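Fibronectin type III domain-containing protein (Simiduia agarivorans, PDB 6P2K) is the N-terminal propeller part of a larger fibronectin type III-containing family 74 glycoside hydrolase, built on seven-bladed beta-propellers and probably cleaving xyloglucan or a related beta-glucan. Local coordinates at residues D315-D318 / G319-I323. Numbering follows the deposited sequence.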
ATOM      1  N   ASP B 315       9.057 -32.333 -25.120  1.00 26.31           N
ATOM      2  CA  ASP B 315       7.631 -32.268 -24.819  1.00 28.06           C
ATOM      3  C   ASP B 315       7.270 -30.869 -24.328  1.00 28.36           C
ATOM      4  O   ASP B 315       8.089 -29.946 -24.364  1.00 27.45           O
ATOM      5  CB  ASP B 315       7.260 -33.340 -23.787  1.00 30.57           C
ATOM      6  CG  ASP B 315       5.843 -33.846 -23.955  1.00 37.26           C
ATOM      7  OD1 ASP B 315       5.042 -33.165 -24.634  1.00 38.52           O
ATOM      8  OD2 ASP B 315       5.531 -34.923 -23.402  1.00 38.72           O
ATOM      9  N   SER B 316       6.027 -30.728 -23.856  1.00 25.18           N
ATOM     10  CA  SER B 316       5.517 -29.468 -23.336  1.00 27.33           C
ATOM     11  C   SER B 316       6.467 -28.893 -22.298  1.00 25.94           C
ATOM     12  O   SER B 316       7.136 -29.624 -21.564  1.00 30.19           O
ATOM     13  CB  SER B 316       4.139 -29.673 -22.698  1.00 31.16           C
ATOM     14  OG  SER B 316       3.309 -30.450 -23.536  1.00 36.15           O
ATOM     15  N   TYR B 317       6.526 -27.568 -22.241  1.00 23.78           N
ATOM     16  CA  TYR B 317       7.366 -26.893 -21.262  1.00 23.63           C
ATOM     17  C   TYR B 317       6.942 -27.278 -19.852  1.00 24.84           C
ATOM     18  O   TYR B 317       5.776 -27.124 -19.476  1.00 28.22           O
ATOM     19  CB  TYR B 317       7.284 -25.378 -21.452  1.00 21.98           C
ATOM     20  CG  TYR B 317       8.101 -24.599 -20.450  1.00 20.07           C
ATOM     21  CD1 TYR B 317       9.488 -24.567 -20.530  1.00 24.59           C
ATOM     22  CD2 TYR B 317       7.487 -23.897 -19.424  1.00 20.45           C
ATOM     23  CE1 TYR B 317      10.239 -23.850 -19.613  1.00 23.94           C
ATOM     24  CE2 TYR B 317       8.229 -23.178 -18.504  1.00 26.36           C
ATOM     25  CZ  TYR B 317       9.607 -23.161 -18.603  1.00 25.80           C
ATOM     26  OH  TYR B 317      10.351 -22.448 -17.686  1.00 29.19           O
ATOM     27  N   ASP B 318       7.895 -27.793 -19.076  1.00 26.65           N
ATOM     28  CA  ASP B 318       7.665 -28.160 -17.685  1.00 28.61           C
ATOM     29  C   ASP B 318       8.750 -27.613 -16.766  1.00 30.51           C
ATOM     30  O   ASP B 318       8.848 -28.051 -15.615  1.00 31.48           O
ATOM     31  CB  ASP B 318       7.576 -29.684 -17.535  1.00 30.44           C
ATOM     32  CG  ASP B 318       8.825 -30.397 -18.032  1.00 35.69           C
ATOM     33  OD1 ASP B 318       9.776 -29.719 -18.482  1.00 33.33           O
ATOM     34  OD2 ASP B 318       8.854 -31.644 -17.978  1.00 40.67           O
ATOM     35  N   GLY B 319       9.570 -26.680 -17.249  1.00 30.31           N
ATOM     36  CA  GLY B 319      10.681 -26.154 -16.491  1.00 29.20           C
ATOM     37  C   GLY B 319      11.998 -26.871 -16.701  1.00 29.97           C
ATOM     38  O   GLY B 319      13.026 -26.395 -16.207  1.00 34.17           O
ATOM     39  N   SER B 320      12.007 -27.990 -17.421  1.00 24.92           N
ATOM     40  CA  SER B 320      13.225 -28.776 -17.573  1.00 26.17           C
ATOM     41  C   SER B 320      14.119 -28.292 -18.710  1.00 25.59           C
ATOM     42  O   SER B 320      15.209 -28.844 -18.893  1.00 25.90           O
ATOM     43  CB  SER B 320      12.878 -30.254 -17.780  1.00 25.88           C
ATOM     44  OG  SER B 320      12.253 -30.466 -19.032  1.00 26.90           O
ATOM     45  N   TRP B 321      13.692 -27.291 -19.479  1.00 23.56           N
ATOM     46  CA  TRP B 321      14.551 -26.704 -20.498  1.00 23.80           C
ATOM     47  C   TRP B 321      14.240 -25.219 -20.621  1.00 20.72           C
ATOM     48  O   TRP B 321      13.129 -24.777 -20.326  1.00 23.23           O
ATOM     49  CB  TRP B 321      14.403 -27.408 -21.858  1.00 22.53           C
ATOM     50  CG  TRP B 321      12.992 -27.671 -22.296  1.00 26.34           C
ATOM     51  CD1 TRP B 321      12.178 -28.683 -21.873  1.00 29.23           C
ATOM     52  CD2 TRP B 321      12.236 -26.926 -23.259  1.00 24.86           C
ATOM     53  NE1 TRP B 321      10.958 -28.606 -22.505  1.00 26.31           N
ATOM     54  CE2 TRP B 321      10.967 -27.537 -23.359  1.00 25.34           C
ATOM     55  CE3 TRP B 321      12.506 -25.800 -24.041  1.00 23.49           C
ATOM     56  CZ2 TRP B 321       9.973 -27.059 -24.213  1.00 22.12           C
ATOM     57  CZ3 TRP B 321      11.519 -25.327 -24.888  1.00 25.37           C
ATOM     58  CH2 TRP B 321      10.267 -25.956 -24.966  1.00 24.11           C
ATOM     59  N   ASP B 322      15.240 -24.454 -21.050  1.00 18.43           N
ATOM     60  CA  ASP B 322      15.118 -23.004 -21.175  1.00 18.72           C
ATOM     61  C   ASP B 322      14.343 -22.676 -22.446  1.00 21.03           C
ATOM     62  O   ASP B 322      14.861 -22.822 -23.558  1.00 19.73           O
ATOM     63  CB  ASP B 322      16.499 -22.354 -21.189  1.00 19.67           C
ATOM     64  CG  ASP B 322      16.441 -20.848 -21.415  1.00 26.53           C
ATOM     65  OD1 ASP B 322      15.378 -20.236 -21.163  1.00 24.37           O
ATOM     66  OD2 ASP B 322      17.466 -20.274 -21.850  1.00 27.25           O
ATOM     67  N   ILE B 323      13.100 -22.216 -22.287  1.00 20.09           N
ATOM     68  CA  ILE B 323      12.288 -21.866 -23.445  1.00 18.38           C
ATOM     69  C   ILE B 323      12.720 -20.554 -24.081  1.00 18.39           C
ATOM     70  O   ILE B 323      12.250 -20.218 -25.176  1.00 17.56           O
ATOM     71  CB  ILE B 323      10.796 -21.838 -23.047  1.00 20.11           C
ATOM     72  CG1 ILE B 323       9.909 -21.978 -24.288  1.00 23.99           C
ATOM     73  CG2 ILE B 323      10.468 -20.575 -22.253  1.00 19.30           C
ATOM     74  CD1 ILE B 323       8.507 -22.474 -23.996  1.00 24.27           C
TER
HETATM   75  O   HOH W   1       9.201 -31.036 -21.222  1.00 43.22           O
HETATM   76  O   HOH W   2      12.524 -21.262 -19.483  1.00 21.06           O
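The phenol ring of Y317 is held between G319 and I323: the backbone N of G319 sits 3.6 Å above the ring plane, over its centre, with G319 CA making a CH-pi contact on the ring, while CG2 of I323 lies over the opposite face. The carbonyl O of W321 meets the ring's edge near its plane, 3.1 Å from Y317 CE1, where the slightly positive ring hydrogens suit an oxygen. That same edge turns toward the indole face of W321, an edge-to-face pair with planes at 86°. The indole in turn has D315 O at its edge, near the ring plane, 3.5 Å from W321 CZ2. Its NE1 gives its hydrogen to water 1, and that water donates to S316 O. With CG of Y317 anti to the backbone N (chi1 178°), the ring swings over the following turn, and its OH shares water 2 with I323 N. Glycine suits position 319 because, with its positive phi, any side chain would collide with the carbonyl O of D318. D318 OD1 accepts from S320 N, 40° out of the carboxylate plane, closing an Asx turn, and from S320 OG at 2.6 Å through the syn lone pair. A leucine in place of Y317 would probably leave the W321 face without its aromatic edge and water 2 without its phenolic partner. In this loop between strands 304-314 and 336-338, the Asx turn, glycine and tyrosine packing fix the backbone, and D318 O accepts a hydrogen bond from S468 OG of the second subunit, consistent with an interface that rests on a pre-set turn.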